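Local coordinates for uncharacterized N-acetyltransferase SSO0209 (Sulfolobus solfataricus P2, PDB 4R3L), which transfers the acetyl group of acetyl-CoA to the free alpha-amino group at protein N-termini, preferring those that begin with serine, at residues V55-I66 and Y98-L108; E122-V130 and F144-Y154. One frame throughout, in Å; residues are numbered along the deposited sequence.

Interaction 1: V55-I66 and Y98-L108; sequences VAIVDNSVVGYI and YRRKGIATTLL. With COA (coenzyme A), chain C.
Tyr98 lies across the tip of the hairpin: Val63 CG1 sits over one face of its ring, 3.9 Å from the centroid in a CH-pi contact, while both methyls of Val58 reach the CE1 corner, CG2 at 3.8 Å. Val63 divides its branches, and with chi1 at -63° CG2 is left wedged between backbone N and carbonyl carbon, where it meets Ile103 CD1. The first turns of helix 103-119 carry the rest. Ile103 sets its CG2 against Ala56 CB at 3.6 Å, and Leu107 reaches down to the hairpin backbone, its CD1 3.7 Å from Tyr65 N. Ile66 slides past Leu107 in the opposite sense, bringing CG2 to Leu107 CB and CD1 to Leu108 CD2. No hydrogen bond joins the two segments, and the side chains that meet are apolar or aromatic.

The polar work faces coenzyme A. Arg100 N points almost straight at O4A (2.7 Å, 173°), Gly102 N binds O1A, Ala104 N binds O5A, and O2A is gripped by both Thr105 N and Thr105 OG1. Bent at chi2 and chi3, the Arg100 chain lays its guanidinium against the adenine while NE and NH2 hold the 3'-phosphate. Arg99 runs extended, one guanidinium face over N8P of the pantetheine, its NE hydrogen-bonded to Val94 O. With an alanine here, that amide is likely to lose its cover on this side and Val94 O the hydrogen bond from the guanidinium. Backbone amides closing on a diphosphate at the start of helix 103-119, with that helix packed on the sheet, make the pyrophosphate-binding loop of the GNAT fold.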
loop_
_atom_site.group_PDB
_atom_site.type_symbol
_atom_site.label_atom_id
_atom_site.label_comp_id
_atom_site.label_asym_id
_atom_site.label_seq_id
_atom_site.Cartn_x
_atom_site.Cartn_y
_atom_site.Cartn_z
ATOM N N VAL A 55 -0.260 9.802 -4.935
ATOM C CA VAL A 55 1.149 10.001 -5.243
ATOM C C VAL A 55 1.707 11.136 -4.393
ATOM O O VAL A 55 0.965 12.008 -3.960
ATOM C CB VAL A 55 1.381 10.332 -6.728
ATOM C CG1 VAL A 55 1.157 9.079 -7.625
ATOM C CG2 VAL A 55 0.503 11.507 -7.160
ATOM N N ALA A 56 3.013 11.081 -4.149
ATOM C CA ALA A 56 3.765 12.149 -3.495
ATOM C C ALA A 56 4.546 12.870 -4.564
ATOM O O ALA A 56 5.181 12.227 -5.411
ATOM C CB ALA A 56 4.707 11.600 -2.447
ATOM N N ILE A 57 4.497 14.195 -4.529
ATOM C CA ILE A 57 5.095 15.018 -5.567
ATOM C C ILE A 57 6.186 15.916 -5.002
ATOM O O ILE A 57 5.980 16.563 -3.980
ATOM C CB ILE A 57 4.038 15.910 -6.241
ATOM C CG1 ILE A 57 2.898 15.066 -6.807
ATOM C CG2 ILE A 57 4.689 16.805 -7.318
ATOM C CD1 ILE A 57 3.331 14.160 -7.921
ATOM N N VAL A 58 7.345 15.937 -5.655
ATOM C CA VAL A 58 8.349 16.966 -5.401
ATOM C C VAL A 58 8.675 17.686 -6.704
ATOM O O VAL A 58 9.082 17.047 -7.677
ATOM C CB VAL A 58 9.634 16.394 -4.811
ATOM C CG1 VAL A 58 10.689 17.482 -4.714
ATOM C CG2 VAL A 58 9.371 15.799 -3.432
ATOM N N ASP A 59 8.499 19.007 -6.713
ATOM C CA ASP A 59 8.703 19.835 -7.910
ATOM C C ASP A 59 8.251 19.150 -9.206
ATOM O O ASP A 59 9.069 18.813 -10.071
ATOM C CB ASP A 59 10.172 20.251 -8.014
ATOM C CG ASP A 59 10.436 21.624 -7.409
ATOM O OD1 ASP A 59 9.548 22.503 -7.503
ATOM O OD2 ASP A 59 11.530 21.829 -6.837
ATOM N N ASN A 60 6.946 18.916 -9.297
ATOM C CA ASN A 60 6.309 18.326 -10.477
ATOM C C ASN A 60 6.715 16.880 -10.803
ATOM O O ASN A 60 6.273 16.334 -11.812
ATOM C CB ASN A 60 6.565 19.204 -11.711
ATOM C CG ASN A 60 6.337 20.677 -11.439
ATOM O OD1 ASN A 60 5.968 21.068 -10.330
ATOM N ND2 ASN A 60 6.565 21.508 -12.452
ATOM N N SER A 61 7.548 16.257 -9.973
ATOM C CA SER A 61 7.898 14.845 -10.180
ATOM C C SER A 61 7.236 13.931 -9.146
ATOM O O SER A 61 7.131 14.285 -7.982
ATOM C CB SER A 61 9.419 14.644 -10.128
ATOM O OG SER A 61 10.053 15.184 -11.273
ATOM N N VAL A 62 6.797 12.749 -9.572
ATOM C CA VAL A 62 6.305 11.746 -8.622
ATOM C C VAL A 62 7.493 11.097 -7.930
ATOM O O VAL A 62 8.400 10.605 -8.597
ATOM C CB VAL A 62 5.452 10.667 -9.323
ATOM C CG1 VAL A 62 5.039 9.582 -8.348
ATOM C CG2 VAL A 62 4.226 11.295 -9.984
ATOM N N VAL A 63 7.509 11.101 -6.598
ATOM C CA VAL A 63 8.606 10.481 -5.868
ATOM C C VAL A 63 8.150 9.312 -4.992
ATOM O O VAL A 63 8.969 8.640 -4.366
ATOM C CB VAL A 63 9.337 11.501 -4.977
ATOM C CG1 VAL A 63 9.964 12.582 -5.841
ATOM C CG2 VAL A 63 8.370 12.101 -3.939
ATOM N N GLY A 64 6.847 9.062 -4.951
ATOM C CA GLY A 64 6.330 7.961 -4.159
ATOM C C GLY A 64 4.885 7.707 -4.498
ATOM O O GLY A 64 4.242 8.560 -5.105
ATOM N N TYR A 65 4.368 6.531 -4.138
ATOM C CA TYR A 65 2.969 6.258 -4.418
ATOM C C TYR A 65 2.449 5.200 -3.479
ATOM O O TYR A 65 3.227 4.459 -2.865
ATOM C CB TYR A 65 2.786 5.807 -5.882
ATOM C CG TYR A 65 3.348 4.431 -6.126
ATOM C CD1 TYR A 65 2.554 3.304 -5.985
ATOM C CD2 TYR A 65 4.684 4.255 -6.473
ATOM C CE1 TYR A 65 3.073 2.032 -6.195
ATOM C CE2 TYR A 65 5.215 2.987 -6.675
ATOM C CZ TYR A 65 4.408 1.883 -6.522
ATOM O OH TYR A 65 4.921 0.618 -6.736
ATOM N N ILE A 66 1.129 5.110 -3.394
ATOM C CA ILE A 66 0.492 3.993 -2.721
ATOM C C ILE A 66 -0.676 3.523 -3.570
ATOM O O ILE A 66 -1.529 4.315 -3.953
ATOM C CB ILE A 66 0.015 4.366 -1.290
ATOM C CG1 ILE A 66 -0.614 3.145 -0.602
ATOM C CG2 ILE A 66 -0.958 5.558 -1.312
ATOM C CD1 ILE A 66 -0.914 3.385 0.891
ATOM N N TYR A 98 14.297 10.483 -1.187
ATOM C CA TYR A 98 13.251 11.208 -0.484
ATOM C C TYR A 98 12.692 10.466 0.725
ATOM O O TYR A 98 11.628 10.818 1.234
ATOM C CB TYR A 98 12.126 11.547 -1.461
ATOM C CG TYR A 98 12.566 12.531 -2.521
ATOM C CD1 TYR A 98 12.592 13.893 -2.251
ATOM C CD2 TYR A 98 12.982 12.102 -3.779
ATOM C CE1 TYR A 98 13.006 14.806 -3.202
ATOM C CE2 TYR A 98 13.400 13.015 -4.744
ATOM C CZ TYR A 98 13.402 14.368 -4.444
ATOM O OH TYR A 98 13.805 15.301 -5.377
ATOM N N ARG A 99 13.429 9.480 1.219
ATOM C CA ARG A 99 12.978 8.703 2.374
ATOM C C ARG A 99 13.277 9.397 3.708
ATOM O O ARG A 99 14.070 10.338 3.766
ATOM C CB ARG A 99 13.609 7.308 2.353
ATOM C CG ARG A 99 13.093 6.464 1.188
ATOM C CD ARG A 99 13.751 5.097 1.073
ATOM N NE ARG A 99 13.368 4.481 -0.198
ATOM C CZ ARG A 99 13.991 3.451 -0.760
ATOM N NH1 ARG A 99 15.038 2.895 -0.162
ATOM N NH2 ARG A 99 13.569 2.984 -1.929
ATOM N N ARG A 100 12.617 8.928 4.764
ATOM C CA ARG A 100 12.732 9.482 6.121
ATOM C C ARG A 100 12.252 10.930 6.191
ATOM O O ARG A 100 12.746 11.722 7.002
ATOM C CB ARG A 100 14.171 9.389 6.648
ATOM C CG ARG A 100 14.761 8.000 6.604
ATOM C CD ARG A 100 13.848 6.963 7.245
ATOM N NE ARG A 100 13.852 6.989 8.711
ATOM C CZ ARG A 100 14.761 6.378 9.468
ATOM N NH1 ARG A 100 15.759 5.706 8.903
ATOM N NH2 ARG A 100 14.680 6.445 10.791
ATOM N N LYS A 101 11.275 11.262 5.356
ATOM C CA LYS A 101 10.656 12.581 5.393
ATOM C C LYS A 101 9.188 12.509 5.806
ATOM O O LYS A 101 8.521 13.540 5.924
ATOM C CB LYS A 101 10.795 13.265 4.036
ATOM C CG LYS A 101 12.241 13.466 3.604
ATOM C CD LYS A 101 12.341 13.850 2.136
ATOM C CE LYS A 101 11.592 15.139 1.810
ATOM N NZ LYS A 101 12.342 16.373 2.186
ATOM N N GLY A 102 8.689 11.293 6.039
ATOM C CA GLY A 102 7.290 11.100 6.374
ATOM C C GLY A 102 6.387 10.827 5.169
ATOM O O GLY A 102 5.165 10.823 5.303
ATOM N N ILE A 103 6.977 10.620 3.994
ATOM C CA ILE A 103 6.169 10.433 2.793
ATOM C C ILE A 103 5.310 9.174 2.901
ATOM O O ILE A 103 4.101 9.218 2.639
ATOM C CB ILE A 103 7.026 10.366 1.520
ATOM C CG1 ILE A 103 7.591 11.761 1.206
ATOM C CG2 ILE A 103 6.185 9.862 0.334
ATOM C CD1 ILE A 103 8.587 11.802 0.073
ATOM N N ALA A 104 5.914 8.054 3.287
ATOM C CA ALA A 104 5.135 6.807 3.345
ATOM C C ALA A 104 4.055 6.927 4.407
ATOM O O ALA A 104 2.931 6.461 4.229
ATOM C CB ALA A 104 6.028 5.611 3.623
ATOM N N THR A 105 4.389 7.579 5.519
ATOM C CA THR A 105 3.399 7.766 6.568
ATOM C C THR A 105 2.213 8.554 6.064
ATOM O O THR A 105 1.072 8.207 6.356
ATOM C CB THR A 105 4.001 8.482 7.806
ATOM O OG1 THR A 105 4.982 7.628 8.399
ATOM C CG2 THR A 105 2.916 8.769 8.824
ATOM N N THR A 106 2.459 9.614 5.296
ATOM C CA THR A 106 1.343 10.425 4.855
ATOM C C THR A 106 0.589 9.742 3.708
ATOM O O THR A 106 -0.623 9.890 3.605
ATOM C CB THR A 106 1.795 11.834 4.421
ATOM O OG1 THR A 106 2.718 11.735 3.324
ATOM C CG2 THR A 106 2.460 12.551 5.603
ATOM N N LEU A 107 1.297 8.996 2.865
ATOM C CA LEU A 107 0.602 8.215 1.823
ATOM C C LEU A 107 -0.388 7.232 2.468
ATOM O O LEU A 107 -1.541 7.103 2.039
ATOM C CB LEU A 107 1.600 7.452 0.931
ATOM C CG LEU A 107 2.377 8.294 -0.091
ATOM C CD1 LEU A 107 3.525 7.499 -0.708
ATOM C CD2 LEU A 107 1.444 8.821 -1.184
ATOM N N LEU A 108 0.073 6.518 3.491
ATOM C CA LEU A 108 -0.792 5.563 4.187
ATOM C C LEU A 108 -1.967 6.251 4.862
ATOM O O LEU A 108 -3.075 5.737 4.833
ATOM C CB LEU A 108 -0.004 4.762 5.227
ATOM C CG LEU A 108 0.836 3.600 4.704
ATOM C CD1 LEU A 108 2.004 3.310 5.629
ATOM C CD2 LEU A 108 -0.051 2.350 4.548
HETATM N N1A COA C . 14.839 2.106 9.533
HETATM C C2A COA C . 14.127 2.185 10.676
HETATM N N3A COA C . 12.918 2.751 10.691
HETATM C C4A COA C . 12.375 3.266 9.545
HETATM C C5A COA C . 13.083 3.202 8.354
HETATM C C6A COA C . 14.352 2.602 8.369
HETATM N N6A COA C . 15.130 2.510 7.138
HETATM N N7A COA C . 12.296 3.793 7.373
HETATM C C8A COA C . 11.140 4.209 7.961
HETATM N N9A COA C . 11.169 3.889 9.270
HETATM C C1B COA C . 10.132 4.176 10.275
HETATM C C2B COA C . 10.606 5.225 11.202
HETATM O O2B COA C . 10.019 5.079 12.445
HETATM C C3B COA C . 10.100 6.435 10.597
HETATM O O3B COA C . 10.089 7.436 11.535
HETATM P P3B COA C . 11.285 8.448 11.596
HETATM O O7A COA C . 10.884 9.687 12.396
HETATM O O8A COA C . 11.640 8.864 10.223
HETATM O O9A COA C . 12.468 7.791 12.239
HETATM C C4B COA C . 8.745 6.011 10.204
HETATM O O4B COA C . 8.929 4.713 9.695
HETATM C C5B COA C . 8.189 6.852 9.133
HETATM O O5B COA C . 8.817 6.653 7.898
HETATM P P1A COA C . 8.521 7.467 6.577
HETATM O O1A COA C . 9.488 8.606 6.410
HETATM O O2A COA C . 7.115 7.910 6.576
HETATM O O3A COA C . 8.817 6.374 5.451
HETATM P P2A COA C . 9.511 6.632 4.058
HETATM O O4A COA C . 11.019 6.777 4.190
HETATM O O5A COA C . 8.891 7.807 3.372
HETATM O O6A COA C . 9.223 5.331 3.158
HETATM C CBP COA C . 9.288 2.924 2.754
HETATM C CCP COA C . 9.194 4.098 3.776
HETATM C CDP COA C . 9.340 1.620 3.504
HETATM C CEP COA C . 8.040 2.986 1.876
HETATM C CAP COA C . 10.547 3.178 1.957
HETATM O OAP COA C . 11.741 2.867 2.678
HETATM C C9P COA C . 10.638 2.410 0.652
HETATM O O9P COA C . 10.095 2.854 -0.394
HETATM N N8P COA C . 11.370 1.166 0.549
HETATM C C7P COA C . 11.482 0.398 -0.688
HETATM C C6P COA C . 10.113 -0.119 -1.217
HETATM C C5P COA C . 9.328 -0.886 -0.157
HETATM O O5P COA C . 9.925 -1.770 0.509
HETATM N N4P COA C . 7.919 -0.571 0.089
HETATM C C3P COA C . 7.176 -1.288 1.106
HETATM C C2P COA C . 6.879 -2.763 0.869
HETATM S S1P COA C . 5.641 -3.536 1.860
#

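Interaction 2: E122-V130 and F144-Y154; sequences EEIYLEVRV and FKKVKVLKGYY
Arg129 lies flat on Tyr154 where strand 123-129 ends in the GNAT sheet, beside the bound peptide; strand 160-166 runs between the two strands of this contact, so no backbone ladder joins them and side chains make most of the contact. With CG anti to the carbonyl carbon (chi1 -73°), Arg129 puts that atom over the ring, 3.6 Å from its centroid, and the extended chain beyond carries the guanidinium along it, centres 4.3 Å apart and planes at 24°, an off-centre cation-pi stack. Its NH1 also makes salt bridges to Glu158 and Asp156, which probably fix the rotation of the group. The opposite face of the Tyr154 ring is covered by Tyr153 CD2, leaving this substrate-binding tyrosine sandwiched.

Glu127, at chi1 -74°, holds CG over the face of the Tyr153 ring, 4.0 Å from its centroid; the same carbon touches Leu150 CD1 at 3.6 Å. A bend at chi2 turns the carboxylate. Glu127 and His88 are both zinc-binding residues of the protein, and in this model Glu127 OE1 is hydrogen-bonded to His88 NE2. Glu127, Tyr153 and Tyr154 all pack against the bound peptide, and Glu127 also holds it through the backbone.

Toward the other end of the strand the contact turns apolar. Phe144 sends the CE1-CZ side of its ring between two branched side chains: Leu126 CD2 comes to CE1, and the Ile124 side chain crosses that of Phe144 at about a right angle. Its nearest atom is CG2, which stops 3.7 Å from Phe144 CZ.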
loop_
_atom_site.group_PDB
_atom_site.type_symbol
_atom_site.label_atom_id
_atom_site.label_comp_id
_atom_site.label_asym_id
_atom_site.label_seq_id
_atom_site.Cartn_x
_atom_site.Cartn_y
_atom_site.Cartn_z
ATOM N N GLU A 122 -13.405 -1.454 6.967
ATOM C CA GLU A 122 -13.387 -1.625 8.418
ATOM C C GLU A 122 -11.978 -1.997 8.892
ATOM O O GLU A 122 -11.641 -1.876 10.075
ATOM C CB GLU A 122 -14.430 -2.688 8.824
ATOM C CG GLU A 122 -14.349 -3.224 10.252
ATOM C CD GLU A 122 -13.377 -4.391 10.394
ATOM O OE1 GLU A 122 -12.991 -4.979 9.359
ATOM O OE2 GLU A 122 -12.991 -4.710 11.540
ATOM N N GLU A 123 -11.141 -2.439 7.952
ATOM C CA GLU A 123 -9.752 -2.733 8.266
ATOM C C GLU A 123 -8.859 -2.425 7.074
ATOM O O GLU A 123 -9.331 -2.356 5.945
ATOM C CB GLU A 123 -9.583 -4.190 8.686
ATOM C CG GLU A 123 -9.907 -5.219 7.605
ATOM C CD GLU A 123 -9.124 -6.505 7.807
ATOM O OE1 GLU A 123 -7.879 -6.424 7.856
ATOM O OE2 GLU A 123 -9.738 -7.588 7.931
ATOM N N ILE A 124 -7.576 -2.208 7.337
ATOM C CA ILE A 124 -6.600 -2.053 6.269
ATOM C C ILE A 124 -5.550 -3.112 6.519
ATOM O O ILE A 124 -5.199 -3.371 7.663
ATOM C CB ILE A 124 -5.963 -0.630 6.223
ATOM C CG1 ILE A 124 -4.841 -0.574 5.186
ATOM C CG2 ILE A 124 -5.379 -0.231 7.583
ATOM C CD1 ILE A 124 -4.296 0.815 4.915
ATOM N N TYR A 125 -5.073 -3.762 5.467
ATOM C CA TYR A 125 -3.986 -4.701 5.648
ATOM C C TYR A 125 -3.055 -4.738 4.448
ATOM O O TYR A 125 -3.325 -4.137 3.400
ATOM C CB TYR A 125 -4.528 -6.108 5.925
ATOM C CG TYR A 125 -5.089 -6.819 4.710
ATOM C CD1 TYR A 125 -4.362 -7.812 4.068
ATOM C CD2 TYR A 125 -6.343 -6.502 4.212
ATOM C CE1 TYR A 125 -4.864 -8.474 2.982
ATOM C CE2 TYR A 125 -6.861 -7.168 3.109
ATOM C CZ TYR A 125 -6.114 -8.148 2.500
ATOM O OH TYR A 125 -6.613 -8.807 1.406
ATOM N N LEU A 126 -1.953 -5.452 4.622
ATOM C CA LEU A 126 -0.918 -5.529 3.610
ATOM C C LEU A 126 -0.037 -6.719 3.902
ATOM O O LEU A 126 -0.117 -7.309 4.982
ATOM C CB LEU A 126 -0.089 -4.242 3.589
ATOM C CG LEU A 126 0.538 -3.866 4.938
ATOM C CD1 LEU A 126 1.897 -4.548 5.202
ATOM C CD2 LEU A 126 0.667 -2.358 5.076
ATOM N N GLU A 127 0.817 -7.047 2.945
ATOM C CA GLU A 127 1.839 -8.065 3.139
ATOM C C GLU A 127 3.221 -7.406 3.115
ATOM O O GLU A 127 3.448 -6.482 2.338
ATOM C CB GLU A 127 1.734 -9.139 2.055
ATOM C CG GLU A 127 0.561 -10.102 2.210
ATOM C CD GLU A 127 -0.743 -9.570 1.653
ATOM O OE1 GLU A 127 -0.712 -8.712 0.746
ATOM O OE2 GLU A 127 -1.812 -10.028 2.117
ATOM N N VAL A 128 4.152 -7.850 3.958
ATOM C CA VAL A 128 5.507 -7.287 3.886
ATOM C C VAL A 128 6.567 -8.383 4.093
ATOM O O VAL A 128 6.383 -9.242 4.937
ATOM C CB VAL A 128 5.690 -6.150 4.920
ATOM C CG1 VAL A 128 5.388 -6.631 6.329
ATOM C CG2 VAL A 128 7.082 -5.546 4.836
ATOM N N ARG A 129 7.640 -8.370 3.300
ATOM C CA ARG A 129 8.732 -9.340 3.483
ATOM C C ARG A 129 9.250 -9.296 4.914
ATOM O O ARG A 129 9.458 -8.221 5.460
ATOM C CB ARG A 129 9.890 -9.069 2.512
ATOM C CG ARG A 129 9.612 -9.442 1.079
ATOM C CD ARG A 129 10.852 -9.265 0.196
ATOM N NE ARG A 129 10.568 -9.546 -1.211
ATOM C CZ ARG A 129 10.817 -10.710 -1.809
ATOM N NH1 ARG A 129 11.364 -11.706 -1.121
ATOM N NH2 ARG A 129 10.524 -10.881 -3.097
ATOM N N VAL A 130 9.465 -10.454 5.526
ATOM C CA VAL A 130 9.963 -10.489 6.906
ATOM C C VAL A 130 11.339 -9.825 7.061
ATOM O O VAL A 130 11.739 -9.460 8.165
ATOM C CB VAL A 130 10.030 -11.937 7.432
ATOM C CG1 VAL A 130 8.634 -12.533 7.483
ATOM C CG2 VAL A 130 10.951 -12.786 6.550
ATOM N N PHE A 144 -0.187 -0.912 12.923
ATOM C CA PHE A 144 -0.469 -2.211 12.319
ATOM C C PHE A 144 0.064 -3.312 13.245
ATOM O O PHE A 144 1.089 -3.127 13.908
ATOM C CB PHE A 144 0.173 -2.333 10.943
ATOM C CG PHE A 144 -0.506 -1.537 9.877
ATOM C CD1 PHE A 144 -1.172 -2.183 8.844
ATOM C CD2 PHE A 144 -0.457 -0.151 9.878
ATOM C CE1 PHE A 144 -1.784 -1.463 7.845
ATOM C CE2 PHE A 144 -1.069 0.577 8.881
ATOM C CZ PHE A 144 -1.736 -0.076 7.865
ATOM N N LYS A 145 -0.643 -4.436 13.291
ATOM C CA LYS A 145 -0.198 -5.606 14.028
ATOM C C LYS A 145 0.090 -6.775 13.087
ATOM O O LYS A 145 -0.627 -6.968 12.110
ATOM C CB LYS A 145 -1.251 -6.015 15.051
ATOM C CG LYS A 145 -1.569 -4.934 16.080
ATOM C CD LYS A 145 -0.312 -4.349 16.692
ATOM C CE LYS A 145 -0.652 -3.310 17.759
ATOM N NZ LYS A 145 0.549 -2.526 18.188
ATOM N N LYS A 146 1.139 -7.543 13.381
ATOM C CA LYS A 146 1.413 -8.778 12.639
ATOM C C LYS A 146 0.340 -9.808 12.965
ATOM O O LYS A 146 0.359 -10.381 14.048
ATOM C CB LYS A 146 2.801 -9.335 12.987
ATOM C CG LYS A 146 3.978 -8.419 12.669
ATOM C CD LYS A 146 5.266 -8.928 13.329
ATOM C CE LYS A 146 6.439 -7.985 13.071
ATOM N NZ LYS A 146 7.689 -8.341 13.829
ATOM N N VAL A 147 -0.602 -10.045 12.057
ATOM C CA VAL A 147 -1.752 -10.887 12.397
ATOM C C VAL A 147 -1.684 -12.294 11.807
ATOM O O VAL A 147 -2.300 -13.213 12.345
ATOM C CB VAL A 147 -3.103 -10.244 11.966
ATOM C CG1 VAL A 147 -3.274 -8.878 12.609
ATOM C CG2 VAL A 147 -3.200 -10.127 10.475
ATOM N N LYS A 148 -0.952 -12.462 10.707
ATOM C CA LYS A 148 -0.713 -13.786 10.122
ATOM C C LYS A 148 0.685 -13.861 9.521
ATOM O O LYS A 148 1.316 -12.839 9.248
ATOM C CB LYS A 148 -1.751 -14.123 9.041
ATOM C CG LYS A 148 -3.199 -14.141 9.520
ATOM C CD LYS A 148 -4.073 -15.084 8.697
ATOM C CE LYS A 148 -4.261 -14.591 7.277
ATOM N NZ LYS A 148 -5.361 -15.323 6.584
ATOM N N VAL A 149 1.178 -15.076 9.315
ATOM C CA VAL A 149 2.435 -15.240 8.598
ATOM C C VAL A 149 2.205 -16.057 7.342
ATOM O O VAL A 149 2.057 -17.275 7.407
ATOM C CB VAL A 149 3.510 -15.904 9.464
ATOM C CG1 VAL A 149 4.765 -16.172 8.641
ATOM C CG2 VAL A 149 3.827 -15.023 10.656
ATOM N N LEU A 150 2.151 -15.381 6.198
ATOM C CA LEU A 150 1.929 -16.071 4.939
ATOM C C LEU A 150 3.210 -16.781 4.522
ATOM O O LEU A 150 4.152 -16.169 4.020
ATOM C CB LEU A 150 1.460 -15.089 3.862
ATOM C CG LEU A 150 0.244 -14.250 4.266
ATOM C CD1 LEU A 150 -0.316 -13.518 3.061
ATOM C CD2 LEU A 150 -0.835 -15.104 4.915
ATOM N N LYS A 151 3.258 -18.089 4.747
ATOM C CA LYS A 151 4.471 -18.838 4.452
ATOM C C LYS A 151 4.714 -18.947 2.940
ATOM O O LYS A 151 3.796 -19.262 2.173
ATOM C CB LYS A 151 4.395 -20.223 5.096
ATOM C CG LYS A 151 4.219 -20.160 6.607
ATOM C CD LYS A 151 3.399 -21.327 7.134
ATOM C CE LYS A 151 3.309 -21.299 8.651
ATOM N NZ LYS A 151 2.760 -19.997 9.148
ATOM N N GLY A 152 5.947 -18.654 2.532
ATOM C CA GLY A 152 6.360 -18.731 1.140
ATOM C C GLY A 152 5.560 -17.812 0.239
ATOM O O GLY A 152 5.307 -18.133 -0.917
ATOM N N TYR A 153 5.162 -16.663 0.772
ATOM C CA TYR A 153 4.344 -15.718 0.026
ATOM C C TYR A 153 5.053 -15.169 -1.218
ATOM O O TYR A 153 4.414 -14.945 -2.240
ATOM C CB TYR A 153 3.908 -14.553 0.934
ATOM C CG TYR A 153 2.915 -13.622 0.273
ATOM C CD1 TYR A 153 1.599 -14.013 0.078
ATOM C CD2 TYR A 153 3.295 -12.360 -0.162
ATOM C CE1 TYR A 153 0.685 -13.173 -0.538
ATOM C CE2 TYR A 153 2.389 -11.512 -0.777
ATOM C CZ TYR A 153 1.087 -11.925 -0.960
ATOM O OH TYR A 153 0.177 -11.091 -1.564
ATOM N N TYR A 154 6.361 -14.942 -1.141
ATOM C CA TYR A 154 7.053 -14.316 -2.279
ATOM C C TYR A 154 7.638 -15.361 -3.215
ATOM O O TYR A 154 7.833 -16.513 -2.817
ATOM C CB TYR A 154 8.114 -13.342 -1.773
ATOM C CG TYR A 154 7.445 -12.201 -1.037
ATOM C CD1 TYR A 154 6.929 -11.105 -1.725
ATOM C CD2 TYR A 154 7.255 -12.261 0.335
ATOM C CE1 TYR A 154 6.274 -10.076 -1.050
ATOM C CE2 TYR A 154 6.614 -11.253 1.007
ATOM C CZ TYR A 154 6.120 -10.165 0.319
ATOM O OH TYR A 154 5.482 -9.176 1.033
#

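How the interactions relate
Interaction 1 closes before interaction 2 opens along the chain, and helix 103-119 leads from one to strand 123-129 of the other. Their centres lie about 22 Å apart, on opposite sides of the centre of the fold, and the nearest atoms come to about 4 Å without touching. Both belong to the same seven-stranded mixed sheet: 54-58 and 61-72 sit in its first half, while 123-129 and 145-150 flank 160-166 in the second. Coenzyme A spans the division, touching Glu127 and Val128 of interaction 2, where the peptide also binds. Interaction 1 thus holds the phosphates of the carrier, and interaction 2 is where carrier and acceptor come together.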